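Local structure of Two-component sensor histidine kinase (Nostoc sp., 6OZB) at residues R174-E178 against D179-A183; L47-D50 against R51-I54; R20-T23 against A24-Q28. The protein probably senses light as a cyanobacterial phytochrome, its GAF domain holding a bilin chromophore, here phycoerythrobilin, and passing the signal to a histidine kinase output. The protein carries 1 engineered substitution. One frame throughout, in Å; residues are numbered along the deposited sequence.

How the contacts relate
The three contacts come along the chain in the order 3, 2, 1, and each is a local meeting of neighbouring residues. Contact 3 lies on helix 12-27, contact 2 where helix 32-47 gives way to strand 51-57, and contact 1 where the loop after strand 161-170 becomes helix 178-201. Contacts 1 and 2, their centres about 13 Å apart, touch: Arg174 packs on Thr49 and Glu180 on Leu47. Contact 3 is remote, its centre about 24 Å from that of contact 1 and 21 Å from that of contact 2. Contacts 1 and 2 join the antiparallel GAF sheet, which reaches phycoerythrobilin through Met53, to flanking helices; contact 3 sets helix 12-27 against helices 32-47 and 178-201.

Contact 1 (R174-E178 against D179-A183); sequences RTVSE and DELEA
Arg174 meets the carboxylate of Glu180 end-on in a bidentate salt bridge across the N-terminus of helix 178-201, where Ser177 is the N-cap. Arg174 NH2 lies 2.5 Å from Glu180 OE2 and Arg174 NH1 3.1 Å from Glu180 OE1, each oxygen using its syn lone pair, and the guanidinium and carboxylate planes are only 9° apart. Glu180 CG stands anti to the backbone N (chi1 175°) and the chain runs on extended, which carries the carboxylate back past the cap to the loop that precedes the helix. Val176 packs beside this bridge: its CG2 covers one face of the Arg174 guanidinium near the rim, while its CG1 packs 3.9 Å from Glu180 CD. Val176 CG1 also comes within 4.3 Å of Leu181 CD2, and both residues touch Val152 and Ile104 of the sheet, so the apolar side of the helix start is seated on strands 150-158 and 102-106.

At the cap, Ser177 OG accepts from Glu180 N at 3.2 Å, and Ser177 O takes the N-H of Leu181 in the first turn. Glu178 OE1 is bound by Ile130 N, tying the turn to a neighbouring loop. A water links the loop backbone to the salt bridge, accepting from Ser177 N and donating to Glu180 OE1, 2.8 Å from each.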
ATOM      1  N   ARG C 174      12.102   0.852 -11.038  1.00 18.71           N
ATOM      2  CA  ARG C 174      12.911   0.176 -10.040  1.00 30.13           C
ATOM      3  C   ARG C 174      12.205   0.133  -8.712  1.00 23.18           C
ATOM      4  O   ARG C 174      11.210   0.822  -8.517  1.00 29.93           O
ATOM      5  CB  ARG C 174      14.276   0.825  -9.905  1.00 36.85           C
ATOM      6  CG  ARG C 174      14.253   2.264  -9.579  1.00 33.69           C
ATOM      7  CD  ARG C 174      15.692   2.775  -9.562  1.00 31.90           C
ATOM      8  NE  ARG C 174      15.859   3.933  -8.719  1.00 50.05           N
ATOM      9  CZ  ARG C 174      16.383   3.906  -7.497  1.00 47.53           C
ATOM     10  NH1 ARG C 174      16.796   2.763  -6.958  1.00 37.71           N
ATOM     11  NH2 ARG C 174      16.490   5.037  -6.818  1.00 53.76           N
ATOM     12  N   THR C 175      12.680  -0.757  -7.852  1.00 20.60           N
ATOM     13  CA  THR C 175      12.193  -0.854  -6.476  1.00 25.40           C
ATOM     14  C   THR C 175      13.137  -0.088  -5.581  1.00 26.09           C
ATOM     15  O   THR C 175      14.329  -0.021  -5.849  1.00 28.53           O
ATOM     16  CB  THR C 175      12.104  -2.296  -5.989  1.00 28.22           C
ATOM     17  OG1 THR C 175      13.402  -2.876  -6.057  1.00 35.43           O
ATOM     18  CG2 THR C 175      11.128  -3.097  -6.835  1.00 31.73           C
ATOM     19  N   VAL C 176      12.611   0.473  -4.500  1.00 19.69           N
ATOM     20  CA  VAL C 176      13.431   1.224  -3.582  1.00 17.40           C
ATOM     21  C   VAL C 176      13.258   0.659  -2.196  1.00 20.31           C
ATOM     22  O   VAL C 176      12.141   0.520  -1.700  1.00 21.21           O
ATOM     23  CB  VAL C 176      13.071   2.745  -3.613  1.00 24.15           C
ATOM     24  CG1 VAL C 176      13.912   3.523  -2.604  1.00 20.43           C
ATOM     25  CG2 VAL C 176      13.232   3.301  -4.996  1.00 21.83           C
ATOM     26  N   SER C 177      14.388   0.320  -1.590  1.00 20.54           N
ATOM     27  CA  SER C 177      14.434  -0.298  -0.277  1.00 22.31           C
ATOM     28  C   SER C 177      14.569   0.718   0.841  1.00 21.06           C
ATOM     29  O   SER C 177      14.972   1.861   0.625  1.00 21.64           O
ATOM     30  CB  SER C 177      15.622  -1.246  -0.184  1.00 31.94           C
ATOM     31  OG  SER C 177      16.835  -0.491  -0.122  1.00 30.54           O
ATOM     32  N   GLU C 178      14.271   0.275   2.052  1.00 23.53           N
ATOM     33  CA  GLU C 178      14.488   1.096   3.237  1.00 27.68           C
ATOM     34  C   GLU C 178      15.932   1.536   3.350  1.00 31.95           C
ATOM     35  O   GLU C 178      16.204   2.670   3.725  1.00 27.35           O
ATOM     36  CB  GLU C 178      14.110   0.319   4.487  1.00 27.73           C
ATOM     37  CG  GLU C 178      12.647  -0.099   4.549  1.00 40.81           C
ATOM     38  CD  GLU C 178      11.728   1.036   4.963  1.00 57.05           C
ATOM     39  OE1 GLU C 178      10.519   0.775   5.149  1.00 65.10           O
ATOM     40  OE2 GLU C 178      12.212   2.184   5.112  1.00 58.03           O
ATOM     41  N   ASP C 179      16.856   0.642   3.014  1.00 25.45           N
ATOM     42  CA  ASP C 179      18.278   0.943   3.128  1.00 27.37           C
ATOM     43  C   ASP C 179      18.678   2.116   2.253  1.00 21.55           C
ATOM     44  O   ASP C 179      19.519   2.929   2.645  1.00 24.23           O
ATOM     45  CB  ASP C 179      19.123  -0.277   2.766  1.00 35.47           C
ATOM     46  CG  ASP C 179      19.201  -1.297   3.892  1.00 50.13           C
ATOM     47  OD1 ASP C 179      18.536  -1.110   4.940  1.00 49.75           O
ATOM     48  OD2 ASP C 179      19.951  -2.284   3.724  1.00 51.98           O
ATOM     49  N   GLU C 180      18.094   2.202   1.062  1.00 20.28           N
ATOM     50  CA  GLU C 180      18.348   3.317   0.166  1.00 23.62           C
ATOM     51  C   GLU C 180      17.770   4.602   0.729  1.00 20.03           C
ATOM     52  O   GLU C 180      18.403   5.651   0.622  1.00 21.19           O
ATOM     53  CB  GLU C 180      17.792   3.058  -1.228  1.00 22.80           C
ATOM     54  CG  GLU C 180      17.929   4.261  -2.169  1.00 22.87           C
ATOM     55  CD  GLU C 180      17.626   3.910  -3.638  1.00 35.73           C
ATOM     56  OE1 GLU C 180      17.769   2.730  -4.022  1.00 33.56           O
ATOM     57  OE2 GLU C 180      17.261   4.824  -4.407  1.00 35.14           O
ATOM     58  N   LEU C 181      16.597   4.548   1.350  1.00 19.79           N
ATOM     59  CA  LEU C 181      16.076   5.775   1.948  1.00 24.79           C
ATOM     60  C   LEU C 181      16.941   6.196   3.107  1.00 21.13           C
ATOM     61  O   LEU C 181      17.127   7.380   3.322  1.00 20.82           O
ATOM     62  CB  LEU C 181      14.643   5.658   2.466  1.00 20.27           C
ATOM     63  CG  LEU C 181      13.500   5.546   1.491  1.00 24.57           C
ATOM     64  CD1 LEU C 181      12.215   5.676   2.308  1.00 32.38           C
ATOM     65  CD2 LEU C 181      13.592   6.620   0.423  1.00 25.77           C
ATOM     66  N   GLU C 182      17.430   5.223   3.865  1.00 14.99           N
ATOM     67  CA  GLU C 182      18.247   5.504   5.041  1.00 22.02           C
ATOM     68  C   GLU C 182      19.529   6.194   4.574  1.00 23.46           C
ATOM     69  O   GLU C 182      19.979   7.145   5.199  1.00 21.66           O
ATOM     70  CB  GLU C 182      18.539   4.217   5.822  1.00 37.84           C
ATOM     71  CG  GLU C 182      19.487   4.389   6.998  1.00 68.17           C
ATOM     72  CD  GLU C 182      19.861   3.062   7.644  1.00 87.10           C
ATOM     73  OE1 GLU C 182      19.004   2.153   7.691  1.00 96.25           O
ATOM     74  OE2 GLU C 182      21.020   2.929   8.091  1.00 87.89           O
ATOM     75  N   ALA C 183      20.102   5.728   3.466  1.00 18.61           N
ATOM     76  CA  ALA C 183      21.282   6.363   2.884  1.00 20.65           C
ATOM     77  C   ALA C 183      21.019   7.804   2.487  1.00 21.92           C
ATOM     78  O   ALA C 183      21.814   8.687   2.794  1.00 21.21           O
ATOM     79  CB  ALA C 183      21.763   5.583   1.678  1.00 22.60           C
TER
HETATM   80  O   HOH W   1      16.743   0.227  -3.184  1.00 33.29           O

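Contact 2 (L47-D50 against R51-I54); sequences LGTD and RVMI
Leu47 CD1, at the end of helix 32-47, lies 4.3 Å from Val52 CG2, a loose apolar contact between the helix end and the first strand in sequence of the GAF sheet. Gly48 follows with positive phi (79°), the residue at which the chain leaves the helix and turns back to the sheet. Thr49 then makes the closest contact between side chains: its OG1 lies 3.4 Å from Val52 CG2, the two side chains crossing at about a right angle. Its chi1 of 50° sets OG1 between the backbone N and the carbonyl carbon, on the side of the strand, where the hydroxyl is hydrogen-bonded to Ser168 OG. Val52 CG2 is therefore bordered by both Leu47 and Thr49, and Val52 also touches Val43 and Arg44 of the helix.

Asp50 ends the loop. Its carboxylate leads away from the strand, and OD2 is hydrogen-bonded to Ser171 OG. Asp50 and Arg51 both face His169 on the adjacent antiparallel strand 161-170, a classic beta bulge at the point where strand 51-57 begins. Arg51 points to the other side of the sheet from Val52; its chain bends at chi3 (68°), and the guanidinium is held by Pro76 O through NH1 and by His169 ND1 through NH2. Two residues on, Met53 touches the phycoerythrobilin.

No hydrogen bond joins the two segments directly. Thr49 OG1, Asp50 OD2 and the Arg51 guanidinium are instead paired with the adjoining strand and loops, leaving methyl packing on Val52 to join helix end and strand, and the bulge to accommodate the extra residue at the start of the strand that goes on to touch the bilin.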
ATOM      1  N   LEU C  47      23.823   5.800  -5.644  1.00 19.93           N
ATOM      2  CA  LEU C  47      22.469   5.327  -5.899  1.00 21.16           C
ATOM      3  C   LEU C  47      22.325   4.664  -7.258  1.00 28.82           C
ATOM      4  O   LEU C  47      21.469   3.805  -7.445  1.00 21.62           O
ATOM      5  CB  LEU C  47      21.490   6.489  -5.796  1.00 20.51           C
ATOM      6  CG  LEU C  47      21.450   7.275  -4.505  1.00 30.01           C
ATOM      7  CD1 LEU C  47      20.555   8.452  -4.701  1.00 28.90           C
ATOM      8  CD2 LEU C  47      20.945   6.407  -3.376  1.00 23.29           C
ATOM      9  N   GLY C  48      23.176   5.065  -8.200  1.00 19.77           N
ATOM     10  CA  GLY C  48      23.221   4.441  -9.510  1.00 26.16           C
ATOM     11  C   GLY C  48      22.129   4.869 -10.477  1.00 22.77           C
ATOM     12  O   GLY C  48      21.930   4.257 -11.530  1.00 24.15           O
ATOM     13  N   THR C  49      21.438   5.938 -10.139  1.00 17.29           N
ATOM     14  CA  THR C  49      20.313   6.404 -10.928  1.00 18.60           C
ATOM     15  C   THR C  49      20.756   7.381 -12.012  1.00 21.58           C
ATOM     16  O   THR C  49      21.876   7.913 -11.962  1.00 19.30           O
ATOM     17  CB  THR C  49      19.314   7.074 -10.022  1.00 17.79           C
ATOM     18  OG1 THR C  49      20.024   8.013  -9.219  1.00 21.04           O
ATOM     19  CG2 THR C  49      18.634   6.044  -9.138  1.00 19.93           C
ATOM     20  N   ASP C  50      19.869   7.657 -12.965  1.00 18.17           N
ATOM     21  CA  ASP C  50      20.249   8.435 -14.143  1.00 15.58           C
ATOM     22  C   ASP C  50      20.492   9.907 -13.861  1.00 14.35           C
ATOM     23  O   ASP C  50      21.266  10.517 -14.565  1.00 17.98           O
ATOM     24  CB  ASP C  50      19.186   8.344 -15.227  1.00 18.21           C
ATOM     25  CG  ASP C  50      19.047   6.952 -15.840  1.00 18.42           C
ATOM     26  OD1 ASP C  50      20.058   6.218 -15.975  1.00 19.03           O
ATOM     27  OD2 ASP C  50      17.888   6.614 -16.213  1.00 18.77           O
ATOM     28  N   ARG C  51      19.795  10.477 -12.871  1.00 16.57           N
ATOM     29  CA  ARG C  51      19.878  11.922 -12.603  1.00 19.60           C
ATOM     30  C   ARG C  51      19.609  12.175 -11.132  1.00 19.83           C
ATOM     31  O   ARG C  51      18.565  11.780 -10.618  1.00 18.29           O
ATOM     32  CB  ARG C  51      18.880  12.695 -13.491  1.00 20.10           C
ATOM     33  CG  ARG C  51      18.811  14.228 -13.258  1.00 16.66           C
ATOM     34  CD  ARG C  51      18.026  14.962 -14.360  1.00 18.98           C
ATOM     35  NE  ARG C  51      16.597  14.642 -14.332  1.00 16.78           N
ATOM     36  CZ  ARG C  51      15.745  14.873 -15.323  1.00 21.48           C
ATOM     37  NH1 ARG C  51      16.147  15.427 -16.461  1.00 21.47           N
ATOM     38  NH2 ARG C  51      14.474  14.519 -15.183  1.00 20.18           N
ATOM     39  N   VAL C  52      20.582  12.794 -10.453  1.00 13.12           N
ATOM     40  CA  VAL C  52      20.431  13.219  -9.062  1.00 14.73           C
ATOM     41  C   VAL C  52      20.615  14.722  -9.043  1.00 17.13           C
ATOM     42  O   VAL C  52      21.508  15.242  -9.701  1.00 14.70           O
ATOM     43  CB  VAL C  52      21.430  12.532  -8.135  1.00 15.77           C
ATOM     44  CG1 VAL C  52      21.399  13.112  -6.729  1.00 15.64           C
ATOM     45  CG2 VAL C  52      21.120  11.045  -8.090  1.00 22.64           C
ATOM     46  N   MET C  53      19.740  15.412  -8.320  1.00 15.81           N
ATOM     47  CA  MET C  53      19.751  16.878  -8.252  1.00 13.34           C
ATOM     48  C   MET C  53      19.587  17.351  -6.828  1.00 18.21           C
ATOM     49  O   MET C  53      18.974  16.665  -6.013  1.00 18.22           O
ATOM     50  CB  MET C  53      18.635  17.453  -9.099  1.00 15.33           C
ATOM     51  CG  MET C  53      18.694  17.022 -10.537  1.00 27.36           C
ATOM     52  SD  MET C  53      17.223  17.552 -11.411  1.00 26.72           S
ATOM     53  CE  MET C  53      16.014  16.545 -10.602  1.00 23.92           C
ATOM     54  N   ILE C  54      20.137  18.526  -6.533  1.00 17.70           N
ATOM     55  CA  ILE C  54      19.773  19.221  -5.314  1.00 15.69           C
ATOM     56  C   ILE C  54      19.007  20.473  -5.734  1.00 16.40           C
ATOM     57  O   ILE C  54      19.433  21.237  -6.616  1.00 15.39           O
ATOM     58  CB  ILE C  54      21.007  19.522  -4.453  1.00 17.67           C
ATOM     59  CG1 ILE C  54      21.538  18.185  -3.926  1.00 26.44           C
ATOM     60  CG2 ILE C  54      20.642  20.484  -3.309  1.00 21.93           C
ATOM     61  CD1 ILE C  54      22.661  18.268  -2.992  1.00 37.63           C
TER

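Contact 3 (R20-T23 against A24-Q28); sequences RRIT and ARIRQ
Arg25 folds back along helix 12-27 over the preceding turn, its guanidinium passing across the carbonyl oxygen of Arg21, which sits 3.5 Å from the guanidinium plane and offset toward its rim. On this packed side Arg25 NH1 approaches Ile22 CG1 at 4.0 Å, while NH2 forms a salt bridge with Glu42 of helix 32-47. Ile22 is buried; one turn later Ile26 continues the same apolar side, with Ile22 CG2 and Ile26 CD1 4.3 Å apart. Ile22 rests on Thr39 of helix 32-47 and on Gln190 of helix 178-201, and Ile26 reaches Gln190 and Ala194, so this side of the helix is laid against two others. With an alanine in place of Arg25, Glu42 is likely to lose its charged mate, and the Arg21 carbonyl and part of Ile22 their cover. Arg21 itself lies at the border of this side, touching Glu42.

The outward side, with Arg20 and Arg27, is looser. Arg20 leads away from the following turn. Arg27 instead turns back: with CG anti to its own carbonyl carbon (chi1 -66°) and the chain extended to NE, it passes Thr23 at an oblique angle. Thr23 is modelled in two conformers, so the close approach of its CG2 to Arg27 NE is doubtful; in one of them the hydroxyl bonds to Leu19 O.

Regular helical bonds run beneath both sides. Ile26 N donates to Ile22 O at 3.1 Å and Arg27 N to Thr23 O at 2.9 Å, whereas the bond from Arg25 N to Arg21 O is weak. The chemistry is thus divided: apolar packing and the pairing of Arg25 with Glu42 of helix 32-47 fasten the inner side, while the positive charges of Arg20 and Arg27 are carried on the exposed one.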
ATOM      1  N   ARG C  20      31.830  10.826   4.661  1.00 16.12           N
ATOM      2  CA  ARG C  20      33.188  11.234   4.993  1.00 16.68           C
ATOM      3  C   ARG C  20      33.694  12.233   3.989  1.00 16.21           C
ATOM      4  O   ARG C  20      34.394  13.160   4.346  1.00 16.31           O
ATOM      5  CB  ARG C  20      34.129  10.034   5.061  1.00 17.77           C
ATOM      6  CG  ARG C  20      33.948   9.153   6.310  1.00 24.60           C
ATOM      7  CD  ARG C  20      35.094   8.209   6.501  1.00 27.76           C
ATOM      8  NE  ARG C  20      35.232   7.258   5.402  1.00 25.64           N
ATOM      9  CZ  ARG C  20      34.684   6.046   5.335  1.00 33.12           C
ATOM     10  NH1 ARG C  20      33.930   5.584   6.315  1.00 34.29           N
ATOM     11  NH2 ARG C  20      34.910   5.280   4.273  1.00 32.92           N
ATOM     12  N   ARG C  21      33.333  12.049   2.721  1.00 16.34           N
ATOM     13  CA  ARG C  21      33.831  12.943   1.695  1.00 15.60           C
ATOM     14  C   ARG C  21      33.170  14.331   1.838  1.00 23.89           C
ATOM     15  O   ARG C  21      33.803  15.345   1.597  1.00 19.88           O
ATOM     16  CB  ARG C  21      33.594  12.334   0.324  1.00 17.62           C
ATOM     17  CG  ARG C  21      34.527  11.155   0.016  1.00 18.08           C
ATOM     18  CD  ARG C  21      34.151  10.525  -1.347  1.00 19.24           C
ATOM     19  NE  ARG C  21      34.944   9.331  -1.641  1.00 25.77           N
ATOM     20  CZ  ARG C  21      36.215   9.359  -2.050  1.00 27.45           C
ATOM     21  NH1 ARG C  21      36.845  10.517  -2.207  1.00 31.34           N
ATOM     22  NH2 ARG C  21      36.867   8.226  -2.293  1.00 30.01           N
ATOM     23  N   ILE C  22      31.910  14.394   2.256  1.00 18.33           N
ATOM     24  CA  ILE C  22      31.290  15.692   2.525  1.00 15.66           C
ATOM     25  C   ILE C  22      31.982  16.368   3.689  1.00 14.33           C
ATOM     26  O   ILE C  22      32.293  17.544   3.627  1.00 16.56           O
ATOM     27  CB  ILE C  22      29.763  15.583   2.847  1.00 16.09           C
ATOM     28  CG1 ILE C  22      28.998  15.030   1.659  1.00 19.18           C
ATOM     29  CG2 ILE C  22      29.193  16.947   3.206  1.00 17.45           C
ATOM     30  CD1 ILE C  22      27.558  14.616   2.017  1.00 22.12           C
ATOM     31  N   THR C  23      32.233  15.601   4.734  0.65 14.83           N
ATOM     32  CA  THR C  23      32.847  16.134   5.922  0.65 17.55           C
ATOM     33  C   THR C  23      34.237  16.701   5.597  0.65 23.20           C
ATOM     34  O   THR C  23      34.608  17.753   6.096  0.65 19.48           O
ATOM     35  CB  THR C  23      32.927  15.064   7.003  0.65 22.88           C
ATOM     36  OG1 THR C  23      31.596  14.644   7.346  0.65 23.62           O
ATOM     37  CG2 THR C  23      33.605  15.594   8.211  0.65 19.24           C
ATOM     38  N   ALA C  24      34.979  16.033   4.721  1.00 19.13           N
ATOM     39  CA  ALA C  24      36.308  16.493   4.343  1.00 19.15           C
ATOM     40  C   ALA C  24      36.217  17.866   3.692  1.00 19.72           C
ATOM     41  O   ALA C  24      37.066  18.726   3.937  1.00 20.20           O
ATOM     42  CB  ALA C  24      36.980  15.509   3.413  1.00 20.45           C
ATOM     43  N   ARG C  25      35.191  18.075   2.867  1.00 16.00           N
ATOM     44  CA  ARG C  25      35.005  19.357   2.207  1.00 15.09           C
ATOM     45  C   ARG C  25      34.663  20.476   3.181  1.00 21.47           C
ATOM     46  O   ARG C  25      35.106  21.621   3.022  1.00 18.78           O
ATOM     47  CB  ARG C  25      33.916  19.263   1.149  1.00 16.90           C
ATOM     48  CG  ARG C  25      34.341  18.419  -0.033  1.00 18.46           C
ATOM     49  CD  ARG C  25      33.237  18.315  -1.046  1.00 27.76           C
ATOM     50  NE  ARG C  25      33.525  17.131  -1.824  1.00 43.38           N
ATOM     51  CZ  ARG C  25      32.760  16.043  -1.855  1.00 32.15           C
ATOM     52  NH1 ARG C  25      31.580  15.960  -1.206  1.00 32.44           N
ATOM     53  NH2 ARG C  25      33.177  15.029  -2.562  1.00 41.38           N
ATOM     54  N   ILE C  26      33.834  20.152   4.163  1.00 17.82           N
ATOM     55  CA  ILE C  26      33.523  21.114   5.225  1.00 17.53           C
ATOM     56  C   ILE C  26      34.805  21.513   5.957  1.00 21.83           C
ATOM     57  O   ILE C  26      35.111  22.690   6.108  1.00 23.50           O
ATOM     58  CB  ILE C  26      32.526  20.528   6.253  1.00 17.56           C
ATOM     59  CG1 ILE C  26      31.175  20.245   5.626  1.00 20.80           C
ATOM     60  CG2 ILE C  26      32.339  21.508   7.450  1.00 22.12           C
ATOM     61  CD1 ILE C  26      30.265  19.414   6.545  1.00 19.44           C
ATOM     62  N   ARG C  27      35.597  20.520   6.336  1.00 22.14           N
ATOM     63  CA  ARG C  27      36.826  20.744   7.096  1.00 21.53           C
ATOM     64  C   ARG C  27      37.865  21.543   6.331  1.00 19.87           C
ATOM     65  O   ARG C  27      38.668  22.263   6.929  1.00 25.47           O
ATOM     66  CB  ARG C  27      37.377  19.408   7.522  1.00 18.49           C
ATOM     67  CG  ARG C  27      36.461  18.680   8.530  1.00 19.95           C
ATOM     68  CD  ARG C  27      37.149  17.456   8.967  1.00 28.41           C
ATOM     69  NE  ARG C  27      36.295  16.519   9.675  1.00 38.40           N
ATOM     70  CZ  ARG C  27      36.695  15.302  10.010  1.00 38.66           C
ATOM     71  NH1 ARG C  27      37.931  14.900   9.726  1.00 47.26           N
ATOM     72  NH2 ARG C  27      35.869  14.500  10.654  1.00 55.72           N
ATOM     73  N   GLN C  28      37.853  21.425   5.007  1.00 19.21           N
ATOM     74  CA  GLN C  28      38.751  22.202   4.154  1.00 21.65           C
ATOM     75  C   GLN C  28      38.237  23.636   3.870  1.00 19.16           C
ATOM     76  O   GLN C  28      38.862  24.375   3.109  1.00 21.20           O
ATOM     77  CB  GLN C  28      38.980  21.458   2.835  1.00 25.65           C
ATOM     78  CG  GLN C  28      39.748  20.150   3.028  1.00 43.09           C
ATOM     79  CD  GLN C  28      39.827  19.312   1.762  1.00 65.59           C
ATOM     80  OE1 GLN C  28      39.090  19.538   0.799  1.00 64.58           O
ATOM     81  NE2 GLN C  28      40.699  18.311   1.775  1.00 84.78           N
TER